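Local atomic coordinates of neural-cadherin (Drosophila melanogaster, PDB entry 3UBH), a protein that mediates calcium-dependent, homophilic adhesion between cells through its extracellular cadherin repeats and may help to sort different cell types. Residues 328-333 against 411-416; 341-346 against 374-379; 362-367 against 392-397. All coordinates share one frame; numbering follows the deposited sequence.

In the fold
All three contacts lie in the last cadherin repeat of this four-repeat fragment, a sandwich of two sheets. From the N terminus, strand 328-335 comes first and pairs in parallel with strand 407-417 in contact 1, which closes the widest loop. Strand 343-350 crosses to the other sheet and pairs with 376-379 in contact 2. Strand 360-364 returns to the first sheet, where 391-400 joins it in contact 3. Contacts 2 and 3 both fall within the span of contact 1 and cross each other, because their segments interleave along the chain. Contacts 1 and 3 share one sheet; Leu345 and Ile377 of contact 2 face Val412 across the interior.

Contact 1. Residues 328-333 against 411-416; sequences DYQAHN and TVRVYT
Tyr415 and His332 lie side by side and point the same way, their rings in an offset stack with planes only 5° apart and ring centroids separated by 4.7 Å. Each ring uses its rim over a face of the other: His332 CE1 comes 3.8 Å from Tyr415 CD2. Asp328 and Arg413 meet at a slant. Arg413, its CG beside the backbone N (chi1 -62°) and its chain bent at chi3, swings the guanidinium over to strand 328-332. There Asp328 OD1 lies in the guanidinium plane and forms a salt bridge with Arg413 NH1 at 2.8 Å, although the donor stands above the carboxylate plane. Gln330 OE1 approaches Arg413 NH2 in a weak bond whose length is doubtfully short. On the opposite face, Tyr329 CB packs 4.1 Å from Val412 CG2, toward the sandwich interior. Between the two faces runs the parallel ladder, including Ala331 N to Arg413 O at 2.9 Å, which joins strands 328-335 and 407-417 in one sheet of the cadherin repeat. Chemically the contact is two-sided: the outer row links the strands by a salt bridge and a ring stack, the inner row by apolar packing.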
ATOM      1  N   ASP A 328      33.110   7.579  30.768  1.00 48.42           N
ATOM      2  CA  ASP A 328      33.830   8.830  30.496  1.00 47.89           C
ATOM      3  C   ASP A 328      35.203   8.548  29.900  1.00 48.23           C
ATOM      4  O   ASP A 328      35.723   7.443  30.022  1.00 50.08           O
ATOM      5  CB  ASP A 328      33.932   9.725  31.739  1.00 48.19           C
ATOM      6  CG  ASP A 328      34.591   9.035  32.899  1.00 50.73           C
ATOM      7  OD1 ASP A 328      35.768   9.371  33.198  1.00 51.69           O
ATOM      8  OD2 ASP A 328      33.934   8.163  33.509  1.00 51.57           O
ATOM      9  N   TYR A 329      35.766   9.543  29.230  1.00 47.61           N
ATOM     10  CA  TYR A 329      37.026   9.371  28.528  1.00 48.81           C
ATOM     11  C   TYR A 329      38.049  10.393  28.991  1.00 49.01           C
ATOM     12  O   TYR A 329      37.719  11.553  29.272  1.00 48.68           O
ATOM     13  CB  TYR A 329      36.816   9.472  27.017  1.00 48.50           C
ATOM     14  CG  TYR A 329      35.897   8.419  26.452  1.00 49.50           C
ATOM     15  CD1 TYR A 329      34.512   8.593  26.461  1.00 48.38           C
ATOM     16  CD2 TYR A 329      36.410   7.247  25.900  1.00 51.45           C
ATOM     17  CE1 TYR A 329      33.658   7.613  25.948  1.00 49.85           C
ATOM     18  CE2 TYR A 329      35.571   6.270  25.375  1.00 52.89           C
ATOM     19  CZ  TYR A 329      34.195   6.454  25.404  1.00 52.07           C
ATOM     20  OH  TYR A 329      33.362   5.475  24.894  1.00 53.30           O
ATOM     21  N   GLN A 330      39.297   9.957  29.042  1.00 50.63           N
ATOM     22  CA  GLN A 330      40.366  10.733  29.625  1.00 51.24           C
ATOM     23  C   GLN A 330      41.642  10.504  28.817  1.00 52.59           C
ATOM     24  O   GLN A 330      42.004   9.364  28.542  1.00 54.34           O
ATOM     25  CB  GLN A 330      40.563  10.239  31.047  1.00 52.63           C
ATOM     26  CG  GLN A 330      41.187  11.211  31.987  1.00 53.38           C
ATOM     27  CD  GLN A 330      41.308  10.642  33.384  1.00 55.98           C
ATOM     28  OE1 GLN A 330      40.652   9.656  33.721  1.00 57.84           O
ATOM     29  NE2 GLN A 330      42.133  11.267  34.210  1.00 56.05           N
ATOM     30  N   ALA A 331      42.318  11.581  28.430  1.00 52.63           N
ATOM     31  CA  ALA A 331      43.648  11.469  27.808  1.00 54.36           C
ATOM     32  C   ALA A 331      44.639  12.268  28.638  1.00 54.91           C
ATOM     33  O   ALA A 331      44.318  13.356  29.110  1.00 53.63           O
ATOM     34  CB  ALA A 331      43.629  11.957  26.373  1.00 53.66           C
ATOM     35  N   HIS A 332      45.832  11.716  28.826  1.00 57.71           N
ATOM     36  CA  HIS A 332      46.846  12.337  29.674  1.00 59.32           C
ATOM     37  C   HIS A 332      48.081  12.764  28.897  1.00 59.61           C
ATOM     38  O   HIS A 332      48.257  12.384  27.736  1.00 60.43           O
ATOM     39  CB  HIS A 332      47.282  11.366  30.764  1.00 62.52           C
ATOM     40  CG  HIS A 332      46.452  11.434  32.002  1.00 66.22           C
ATOM     41  ND1 HIS A 332      46.700  12.340  33.015  1.00 69.66           N
ATOM     42  CD2 HIS A 332      45.379  10.704  32.398  1.00 69.56           C
ATOM     43  CE1 HIS A 332      45.816  12.165  33.982  1.00 71.87           C
ATOM     44  NE2 HIS A 332      45.002  11.178  33.632  1.00 72.41           N
ATOM     45  N   ASN A 333      48.933  13.547  29.557  1.00 59.33           N
ATOM     46  CA  ASN A 333      50.240  13.936  29.018  1.00 60.37           C
ATOM     47  C   ASN A 333      50.177  14.475  27.591  1.00 59.78           C
ATOM     48  O   ASN A 333      51.076  14.218  26.788  1.00 61.90           O
ATOM     49  CB  ASN A 333      51.214  12.751  29.070  1.00 63.25           C
ATOM     50  CG  ASN A 333      51.349  12.174  30.452  1.00 64.75           C
ATOM     51  OD1 ASN A 333      51.870  12.829  31.360  1.00 64.59           O
ATOM     52  ND2 ASN A 333      50.886  10.930  30.628  1.00 66.38           N
ATOM     53  N   THR A 411      31.486  12.441  29.429  1.00 44.83           N
ATOM     54  CA  THR A 411      32.491  13.439  29.767  1.00 44.59           C
ATOM     55  C   THR A 411      33.798  13.074  29.059  1.00 43.61           C
ATOM     56  O   THR A 411      34.122  11.889  28.927  1.00 43.75           O
ATOM     57  CB  THR A 411      32.701  13.475  31.292  1.00 46.18           C
ATOM     58  OG1 THR A 411      31.435  13.672  31.949  1.00 48.01           O
ATOM     59  CG2 THR A 411      33.672  14.572  31.686  1.00 46.28           C
ATOM     60  N   VAL A 412      34.530  14.086  28.591  1.00 43.00           N
ATOM     61  CA  VAL A 412      35.914  13.902  28.137  1.00 42.13           C
ATOM     62  C   VAL A 412      36.841  14.877  28.864  1.00 42.40           C
ATOM     63  O   VAL A 412      36.546  16.082  28.953  1.00 41.96           O
ATOM     64  CB  VAL A 412      36.063  14.096  26.622  1.00 41.94           C
ATOM     65  CG1 VAL A 412      37.516  13.930  26.188  1.00 41.30           C
ATOM     66  CG2 VAL A 412      35.225  13.102  25.900  1.00 42.17           C
ATOM     67  N   ARG A 413      37.948  14.342  29.384  1.00 42.53           N
ATOM     68  CA  ARG A 413      38.951  15.142  30.079  1.00 43.40           C
ATOM     69  C   ARG A 413      40.235  15.079  29.281  1.00 43.52           C
ATOM     70  O   ARG A 413      40.711  13.988  28.923  1.00 44.57           O
ATOM     71  CB  ARG A 413      39.195  14.630  31.508  1.00 44.55           C
ATOM     72  CG  ARG A 413      37.974  14.684  32.446  1.00 45.69           C
ATOM     73  CD  ARG A 413      38.274  14.261  33.897  1.00 48.05           C
ATOM     74  NE  ARG A 413      38.684  12.862  34.068  1.00 49.12           N
ATOM     75  CZ  ARG A 413      37.873  11.802  34.033  1.00 51.22           C
ATOM     76  NH1 ARG A 413      36.569  11.935  33.818  1.00 52.26           N
ATOM     77  NH2 ARG A 413      38.374  10.583  34.197  1.00 52.23           N
ATOM     78  N   VAL A 414      40.800  16.239  28.978  1.00 43.38           N
ATOM     79  CA  VAL A 414      42.105  16.271  28.341  1.00 43.36           C
ATOM     80  C   VAL A 414      43.069  17.013  29.264  1.00 43.74           C
ATOM     81  O   VAL A 414      42.901  18.208  29.490  1.00 44.18           O
ATOM     82  CB  VAL A 414      42.049  16.947  26.943  1.00 43.79           C
ATOM     83  CG1 VAL A 414      43.426  16.981  26.293  1.00 43.98           C
ATOM     84  CG2 VAL A 414      41.042  16.251  26.024  1.00 43.81           C
ATOM     85  N   TYR A 415      44.055  16.307  29.819  1.00 43.99           N
ATOM     86  CA  TYR A 415      45.095  16.952  30.623  1.00 44.53           C
ATOM     87  C   TYR A 415      46.299  17.306  29.749  1.00 44.61           C
ATOM     88  O   TYR A 415      46.889  16.447  29.097  1.00 45.32           O
ATOM     89  CB  TYR A 415      45.540  16.064  31.787  1.00 45.64           C
ATOM     90  CG  TYR A 415      44.504  15.795  32.869  1.00 46.93           C
ATOM     91  CD1 TYR A 415      44.554  16.465  34.095  1.00 48.04           C
ATOM     92  CD2 TYR A 415      43.497  14.837  32.685  1.00 47.24           C
ATOM     93  CE1 TYR A 415      43.615  16.201  35.106  1.00 49.57           C
ATOM     94  CE2 TYR A 415      42.553  14.567  33.691  1.00 48.11           C
ATOM     95  CZ  TYR A 415      42.624  15.247  34.896  1.00 49.31           C
ATOM     96  OH  TYR A 415      41.698  14.979  35.880  1.00 51.11           O
ATOM     97  N   THR A 416      46.668  18.574  29.733  1.00 44.44           N
ATOM     98  CA  THR A 416      47.783  19.005  28.912  1.00 44.76           C
ATOM     99  C   THR A 416      49.021  19.320  29.751  1.00 45.17           C
ATOM    100  O   THR A 416      48.960  19.403  30.977  1.00 45.06           O
ATOM    101  CB  THR A 416      47.420  20.264  28.128  1.00 45.36           C
ATOM    102  OG1 THR A 416      46.994  21.273  29.055  1.00 46.68           O
ATOM    103  CG2 THR A 416      46.305  19.990  27.125  1.00 44.59           C
TER

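Contact 2. Residues 341-346 against 374-379; sequences GTSILR and NGIIVN
Leu345 and Ile377 pair across two antiparallel strands of the cadherin beta sandwich, in the sheet opposite the one holding strands 328-335 and 407-417. The short axes run at 159° to each other and approach to 4.8 Å.

Backbone hydrogen bonds set the register. Ile344 N donates to Ile377 O at 3.0 Å, and Ile377 N donates to Leu345 O at 2.9 Å. Ile344 and Leu345 thus both stand against the single residue Ile377, a beta bulge, and the psi of -47° at Ile344 marks the kink. Further along, where the strand gives way to loop, Asn379 N reaches Thr342 O and Gly341 N reaches Asn379 O, the latter bond lying in the carbonyl plane on a lone pair.

Side-chain packing divides between the two faces. Inward, Leu345 and Ile377 lie alongside each other, with Leu345 CD2 3.9 Å from Ile377 CB; both also touch Val412 of the facing sheet. The leucine CG sits between its backbone N and carbonyl carbon (chi1 81°), which carries CD2 over to the isoleucine. On the outer face, the methyl Ile376 CG2 makes a van der Waals contact with the hydroxyl Ser343 OG at 3.5 Å, while Ile376 CG1 packs 4.1 Å from the aliphatic Arg346 CG, the two side chains slanting across each other.

Polar side chains act mostly at the ends. Arg346 is extended from CG to NE and runs beside Asn374; no hydrogen bond joins them. At the other end, Thr342 OG1 and Asn379 ND2 both bond to Pro339 O, tying the loop before the strand to both segments. Close by, Ile344 CD1 lies 4.1 Å from Asn379 CB.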
ATOM      1  N   GLY A 341      44.946  19.021  14.399  1.00 74.08           N
ATOM      2  CA  GLY A 341      44.624  17.806  13.672  1.00 76.02           C
ATOM      3  C   GLY A 341      45.175  16.528  14.278  1.00 74.72           C
ATOM      4  O   GLY A 341      45.084  15.475  13.653  1.00 77.20           O
ATOM      5  N   THR A 342      45.731  16.601  15.488  1.00 71.51           N
ATOM      6  CA  THR A 342      46.289  15.412  16.132  1.00 70.87           C
ATOM      7  C   THR A 342      45.205  14.620  16.843  1.00 67.95           C
ATOM      8  O   THR A 342      44.407  15.193  17.597  1.00 64.89           O
ATOM      9  CB  THR A 342      47.372  15.739  17.192  1.00 69.09           C
ATOM     10  OG1 THR A 342      48.075  16.938  16.846  1.00 70.54           O
ATOM     11  CG2 THR A 342      48.356  14.570  17.319  1.00 71.33           C
ATOM     12  N   SER A 343      45.186  13.307  16.618  1.00 69.63           N
ATOM     13  CA  SER A 343      44.286  12.420  17.353  1.00 67.17           C
ATOM     14  C   SER A 343      44.675  12.439  18.823  1.00 64.06           C
ATOM     15  O   SER A 343      45.800  12.082  19.179  1.00 65.39           O
ATOM     16  CB  SER A 343      44.357  10.992  16.810  1.00 70.41           C
ATOM     17  OG  SER A 343      44.170  10.970  15.409  1.00 74.43           O
ATOM     18  N   ILE A 344      43.750  12.880  19.667  1.00 60.57           N
ATOM     19  CA  ILE A 344      43.988  12.942  21.106  1.00 57.82           C
ATOM     20  C   ILE A 344      43.492  11.654  21.760  1.00 57.59           C
ATOM     21  O   ILE A 344      44.193  11.035  22.575  1.00 57.82           O
ATOM     22  CB  ILE A 344      43.322  14.179  21.716  1.00 55.12           C
ATOM     23  CG1 ILE A 344      44.170  15.419  21.419  1.00 55.95           C
ATOM     24  CG2 ILE A 344      43.145  14.019  23.209  1.00 53.28           C
ATOM     25  CD1 ILE A 344      43.428  16.730  21.524  1.00 54.20           C
ATOM     26  N   LEU A 345      42.284  11.249  21.383  1.00 57.31           N
ATOM     27  CA  LEU A 345      41.734   9.969  21.807  1.00 57.58           C
ATOM     28  C   LEU A 345      40.621   9.568  20.866  1.00 58.30           C
ATOM     29  O   LEU A 345      40.086  10.403  20.130  1.00 58.10           O
ATOM     30  CB  LEU A 345      41.206  10.031  23.247  1.00 55.01           C
ATOM     31  CG  LEU A 345      39.822  10.632  23.524  1.00 52.84           C
ATOM     32  CD1 LEU A 345      39.250  10.016  24.772  1.00 51.78           C
ATOM     33  CD2 LEU A 345      39.847  12.151  23.646  1.00 51.62           C
ATOM     34  N   ARG A 346      40.275   8.288  20.903  1.00 59.68           N
ATOM     35  CA  ARG A 346      39.179   7.764  20.117  1.00 60.79           C
ATOM     36  C   ARG A 346      38.015   7.414  21.040  1.00 58.57           C
ATOM     37  O   ARG A 346      38.207   6.927  22.161  1.00 58.10           O
ATOM     38  CB  ARG A 346      39.630   6.533  19.331  1.00 65.07           C
ATOM     39  CG  ARG A 346      38.770   6.220  18.120  1.00 68.09           C
ATOM     40  CD  ARG A 346      38.906   4.755  17.757  1.00 74.73           C
ATOM     41  NE  ARG A 346      38.151   4.401  16.556  1.00 79.44           N
ATOM     42  CZ  ARG A 346      38.683   4.233  15.343  1.00 85.25           C
ATOM     43  NH1 ARG A 346      39.991   4.386  15.144  1.00 87.50           N
ATOM     44  NH2 ARG A 346      37.903   3.902  14.320  1.00 88.74           N
ATOM     45  N   ASN A 374      34.108   8.583  12.782  1.00 71.32           N
ATOM     46  CA  ASN A 374      34.797   7.438  13.376  1.00 71.41           C
ATOM     47  C   ASN A 374      35.108   7.606  14.859  1.00 66.93           C
ATOM     48  O   ASN A 374      35.766   6.755  15.460  1.00 67.50           O
ATOM     49  CB  ASN A 374      36.078   7.137  12.613  1.00 75.75           C
ATOM     50  CG  ASN A 374      35.815   6.439  11.305  1.00 82.53           C
ATOM     51  OD1 ASN A 374      35.259   5.337  11.277  1.00 85.67           O
ATOM     52  ND2 ASN A 374      36.215   7.069  10.203  1.00 86.88           N
ATOM     53  N   GLY A 375      34.648   8.705  15.443  1.00 63.28           N
ATOM     54  CA  GLY A 375      34.847   8.964  16.862  1.00 59.34           C
ATOM     55  C   GLY A 375      36.222   9.471  17.256  1.00 58.98           C
ATOM     56  O   GLY A 375      36.503   9.647  18.442  1.00 56.31           O
ATOM     57  N   ILE A 376      37.088   9.700  16.273  1.00 61.90           N
ATOM     58  CA  ILE A 376      38.400  10.270  16.545  1.00 61.94           C
ATOM     59  C   ILE A 376      38.239  11.730  16.991  1.00 59.56           C
ATOM     60  O   ILE A 376      37.781  12.586  16.222  1.00 60.93           O
ATOM     61  CB  ILE A 376      39.349  10.160  15.328  1.00 66.47           C
ATOM     62  CG1 ILE A 376      39.603   8.686  14.976  1.00 69.59           C
ATOM     63  CG2 ILE A 376      40.664  10.883  15.616  1.00 66.52           C
ATOM     64  CD1 ILE A 376      40.381   8.458  13.672  1.00 75.29           C
ATOM     65  N   ILE A 377      38.584  11.993  18.250  1.00 56.47           N
ATOM     66  CA  ILE A 377      38.551  13.347  18.784  1.00 54.42           C
ATOM     67  C   ILE A 377      39.894  13.987  18.486  1.00 56.30           C
ATOM     68  O   ILE A 377      40.955  13.450  18.835  1.00 56.79           O
ATOM     69  CB  ILE A 377      38.234  13.385  20.297  1.00 51.22           C
ATOM     70  CG1 ILE A 377      36.765  13.019  20.529  1.00 48.78           C
ATOM     71  CG2 ILE A 377      38.545  14.762  20.877  1.00 49.57           C
ATOM     72  CD1 ILE A 377      36.317  13.120  21.944  1.00 44.63           C
ATOM     73  N   VAL A 378      39.831  15.140  17.831  1.00 57.69           N
ATOM     74  CA  VAL A 378      41.007  15.779  17.293  1.00 59.74           C
ATOM     75  C   VAL A 378      41.207  17.145  17.929  1.00 58.77           C
ATOM     76  O   VAL A 378      40.315  17.693  18.573  1.00 56.91           O
ATOM     77  CB  VAL A 378      40.901  15.870  15.749  1.00 63.84           C
ATOM     78  CG1 VAL A 378      40.580  17.290  15.264  1.00 64.72           C
ATOM     79  CG2 VAL A 378      42.162  15.353  15.117  1.00 67.24           C
ATOM     80  N   ASN A 379      42.405  17.669  17.748  1.00 60.74           N
ATOM     81  CA  ASN A 379      42.787  19.012  18.145  1.00 61.07           C
ATOM     82  C   ASN A 379      42.272  20.023  17.106  1.00 64.22           C
ATOM     83  O   ASN A 379      42.774  20.048  15.978  1.00 67.81           O
ATOM     84  CB  ASN A 379      44.325  19.019  18.191  1.00 62.38           C
ATOM     85  CG  ASN A 379      44.900  20.356  18.540  1.00 63.54           C
ATOM     86  OD1 ASN A 379      44.241  21.178  19.165  1.00 64.91           O
ATOM     87  ND2 ASN A 379      46.144  20.584  18.148  1.00 65.76           N
TER

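Contact 3. Residues 362-367 against 392-397; sequences YLVSDD and YEFIVT
Phe394 reaches from strand 392-397 under the end of strand 362-364, and its CB already has two neighbours there: Asp366 CB at 3.6 Å and Ser365 OG slightly nearer. With CG placed between the backbone N and the carbonyl carbon (chi1 63°), the ring is turned beneath the chain that leaves the strand. Its CG lies 3.8 Å from Asp366 CB, and the ring and the carboxylate of that aspartate stand 78° apart. On one side of the ring CD2 stays near the same Asp366 CB; on the other, CD1 meets Val364 CG1 at 3.7 Å. One bond further out, CE1 touches both methyls of Val364, whose side chain crosses the ring obliquely.

This places the ring in the hydrophobic interior of the cadherin beta sandwich, where strand 360-364 is an edge strand of the sheet that also holds 391-400. Towards its tip CE2 comes 3.9 Å from Val414 CG2, and CZ contacts Val412, both on the neighbouring strand 407-417, while Phe369 stacks on the ring from the facing sheet. An alanine here would lose every ring contact and would probably leave Val364 and Phe369 facing a gap between the sheets.

The antiparallel backbone holds these side chains in register. Leu363 and Thr397 form a hydrogen-bonded pair, with Leu363 N to Thr397 O at 2.9 Å and an N-H...O angle of 169°. At the strand's end Ser365 N donates to Ile395 O. The next bond in the opposite direction bypasses the backbone oxygen: Ile395 N donates to Ser365 OG at 2.9 Å, so the serine hydroxyl carries the ladder one step into the turn.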
ATOM      1  N   TYR A 362      28.656  12.198  15.628  1.00 59.19           N
ATOM      2  CA  TYR A 362      29.355  12.630  16.846  1.00 56.41           C
ATOM      3  C   TYR A 362      29.545  14.140  16.918  1.00 57.16           C
ATOM      4  O   TYR A 362      29.919  14.785  15.929  1.00 59.86           O
ATOM      5  CB  TYR A 362      30.723  11.966  16.972  1.00 55.85           C
ATOM      6  CG  TYR A 362      30.700  10.480  17.220  1.00 55.23           C
ATOM      7  CD1 TYR A 362      30.991   9.581  16.197  1.00 57.30           C
ATOM      8  CD2 TYR A 362      30.400   9.968  18.478  1.00 53.30           C
ATOM      9  CE1 TYR A 362      30.976   8.208  16.415  1.00 57.67           C
ATOM     10  CE2 TYR A 362      30.383   8.582  18.704  1.00 53.57           C
ATOM     11  CZ  TYR A 362      30.671   7.715  17.665  1.00 55.32           C
ATOM     12  OH  TYR A 362      30.664   6.356  17.881  1.00 56.37           O
ATOM     13  N   LEU A 363      29.301  14.694  18.104  1.00 55.29           N
ATOM     14  CA  LEU A 363      29.514  16.116  18.361  1.00 56.23           C
ATOM     15  C   LEU A 363      30.376  16.333  19.609  1.00 54.13           C
ATOM     16  O   LEU A 363      30.565  15.421  20.421  1.00 52.38           O
ATOM     17  CB  LEU A 363      28.176  16.854  18.510  1.00 57.25           C
ATOM     18  CG  LEU A 363      27.008  16.503  17.582  1.00 59.17           C
ATOM     19  CD1 LEU A 363      25.715  17.115  18.104  1.00 60.64           C
ATOM     20  CD2 LEU A 363      27.269  16.962  16.173  1.00 62.82           C
ATOM     21  N   VAL A 364      30.880  17.552  19.757  1.00 55.03           N
ATOM     22  CA  VAL A 364      31.709  17.928  20.897  1.00 53.15           C
ATOM     23  C   VAL A 364      31.321  19.338  21.360  1.00 54.65           C
ATOM     24  O   VAL A 364      31.112  20.227  20.532  1.00 57.29           O
ATOM     25  CB  VAL A 364      33.188  17.818  20.505  1.00 52.97           C
ATOM     26  CG1 VAL A 364      34.039  18.742  21.315  1.00 53.14           C
ATOM     27  CG2 VAL A 364      33.660  16.377  20.660  1.00 50.83           C
ATOM     28  N   SER A 365      31.199  19.534  22.674  1.00 53.57           N
ATOM     29  CA  SER A 365      30.689  20.801  23.227  1.00 55.67           C
ATOM     30  C   SER A 365      31.733  21.924  23.308  1.00 57.50           C
ATOM     31  O   SER A 365      31.393  23.103  23.498  1.00 60.70           O
ATOM     32  CB  SER A 365      30.063  20.563  24.599  1.00 54.74           C
ATOM     33  OG  SER A 365      31.040  20.190  25.550  1.00 52.55           O
ATOM     34  N   ASP A 366      33.002  21.558  23.156  1.00 56.16           N
ATOM     35  CA  ASP A 366      34.107  22.504  23.246  1.00 57.38           C
ATOM     36  C   ASP A 366      34.754  22.689  21.873  1.00 59.04           C
ATOM     37  O   ASP A 366      35.433  21.780  21.376  1.00 57.66           O
ATOM     38  CB  ASP A 366      35.140  21.971  24.239  1.00 55.04           C
ATOM     39  CG  ASP A 366      36.000  23.058  24.838  1.00 55.50           C
ATOM     40  OD1 ASP A 366      36.474  23.940  24.095  1.00 56.38           O
ATOM     41  OD2 ASP A 366      36.210  23.008  26.066  1.00 54.97           O
ATOM     42  N   ASP A 367      34.579  23.868  21.278  1.00 62.61           N
ATOM     43  CA  ASP A 367      35.105  24.113  19.932  1.00 65.10           C
ATOM     44  C   ASP A 367      36.654  24.108  19.822  1.00 64.46           C
ATOM     45  O   ASP A 367      37.210  24.372  18.755  1.00 67.09           O
ATOM     46  CB  ASP A 367      34.449  25.352  19.277  1.00 69.73           C
ATOM     47  CG  ASP A 367      34.792  26.670  19.982  1.00 73.11           C
ATOM     48  OD1 ASP A 367      34.228  27.713  19.569  1.00 78.37           O
ATOM     49  OD2 ASP A 367      35.626  26.690  20.925  1.00 71.75           O
ATOM     50  N   TYR A 392      41.145  20.489  29.889  1.00 47.52           N
ATOM     51  CA  TYR A 392      39.876  20.670  29.209  1.00 47.04           C
ATOM     52  C   TYR A 392      38.882  19.616  29.666  1.00 46.15           C
ATOM     53  O   TYR A 392      39.223  18.439  29.758  1.00 45.14           O
ATOM     54  CB  TYR A 392      40.075  20.610  27.700  1.00 46.46           C
ATOM     55  CG  TYR A 392      40.955  21.721  27.173  1.00 47.93           C
ATOM     56  CD1 TYR A 392      42.342  21.574  27.119  1.00 47.02           C
ATOM     57  CD2 TYR A 392      40.406  22.927  26.741  1.00 49.62           C
ATOM     58  CE1 TYR A 392      43.159  22.595  26.647  1.00 47.43           C
ATOM     59  CE2 TYR A 392      41.223  23.956  26.267  1.00 51.41           C
ATOM     60  CZ  TYR A 392      42.600  23.776  26.223  1.00 50.21           C
ATOM     61  OH  TYR A 392      43.416  24.788  25.744  1.00 52.76           O
ATOM     62  N   GLU A 393      37.667  20.057  29.985  1.00 47.14           N
ATOM     63  CA  GLU A 393      36.565  19.171  30.341  1.00 47.05           C
ATOM     64  C   GLU A 393      35.330  19.480  29.495  1.00 47.12           C
ATOM     65  O   GLU A 393      34.769  20.571  29.588  1.00 49.38           O
ATOM     66  CB  GLU A 393      36.219  19.290  31.824  1.00 48.75           C
ATOM     67  CG  GLU A 393      35.311  18.177  32.283  1.00 50.69           C
ATOM     68  CD  GLU A 393      34.604  18.455  33.589  1.00 55.95           C
ATOM     69  OE1 GLU A 393      33.788  19.408  33.637  1.00 58.96           O
ATOM     70  OE2 GLU A 393      34.841  17.693  34.555  1.00 57.41           O
ATOM     71  N   PHE A 394      34.906  18.520  28.681  1.00 45.46           N
ATOM     72  CA  PHE A 394      33.780  18.727  27.774  1.00 45.92           C
ATOM     73  C   PHE A 394      32.967  17.458  27.489  1.00 44.90           C
ATOM     74  O   PHE A 394      33.304  16.361  27.936  1.00 43.89           O
ATOM     75  CB  PHE A 394      34.275  19.321  26.459  1.00 46.04           C
ATOM     76  CG  PHE A 394      35.208  18.416  25.698  1.00 45.53           C
ATOM     77  CD1 PHE A 394      34.709  17.511  24.748  1.00 45.85           C
ATOM     78  CD2 PHE A 394      36.577  18.455  25.927  1.00 44.08           C
ATOM     79  CE1 PHE A 394      35.561  16.682  24.041  1.00 44.01           C
ATOM     80  CE2 PHE A 394      37.432  17.628  25.224  1.00 43.64           C
ATOM     81  CZ  PHE A 394      36.924  16.741  24.275  1.00 44.00           C
ATOM     82  N   ILE A 395      31.916  17.622  26.698  1.00 45.54           N
ATOM     83  CA  ILE A 395      30.965  16.558  26.469  1.00 45.11           C
ATOM     84  C   ILE A 395      30.964  16.127  25.004  1.00 45.24           C
ATOM     85  O   ILE A 395      30.945  16.974  24.103  1.00 47.07           O
ATOM     86  CB  ILE A 395      29.559  16.999  26.933  1.00 46.44           C
ATOM     87  CG1 ILE A 395      29.609  17.336  28.424  1.00 46.94           C
ATOM     88  CG2 ILE A 395      28.529  15.910  26.660  1.00 45.42           C
ATOM     89  CD1 ILE A 395      28.304  17.775  29.022  1.00 49.98           C
ATOM     90  N   VAL A 396      31.023  14.815  24.783  1.00 44.32           N
ATOM     91  CA  VAL A 396      30.773  14.215  23.469  1.00 44.92           C
ATOM     92  C   VAL A 396      29.335  13.737  23.412  1.00 45.82           C
ATOM     93  O   VAL A 396      28.824  13.089  24.350  1.00 45.09           O
ATOM     94  CB  VAL A 396      31.574  12.929  23.207  1.00 44.33           C
ATOM     95  CG1 VAL A 396      32.181  12.962  21.816  1.00 45.01           C
ATOM     96  CG2 VAL A 396      32.606  12.706  24.261  1.00 43.19           C
ATOM     97  N   THR A 397      28.693  14.019  22.290  1.00 47.24           N
ATOM     98  CA  THR A 397      27.374  13.499  22.053  1.00 47.96           C
ATOM     99  C   THR A 397      27.521  12.487  20.946  1.00 48.81           C
ATOM    100  O   THR A 397      28.314  12.707  20.030  1.00 49.98           O
ATOM    101  CB  THR A 397      26.416  14.615  21.639  1.00 49.61           C
ATOM    102  OG1 THR A 397      26.447  15.646  22.633  1.00 48.76           O
ATOM    103  CG2 THR A 397      24.997  14.082  21.495  1.00 50.32           C
TER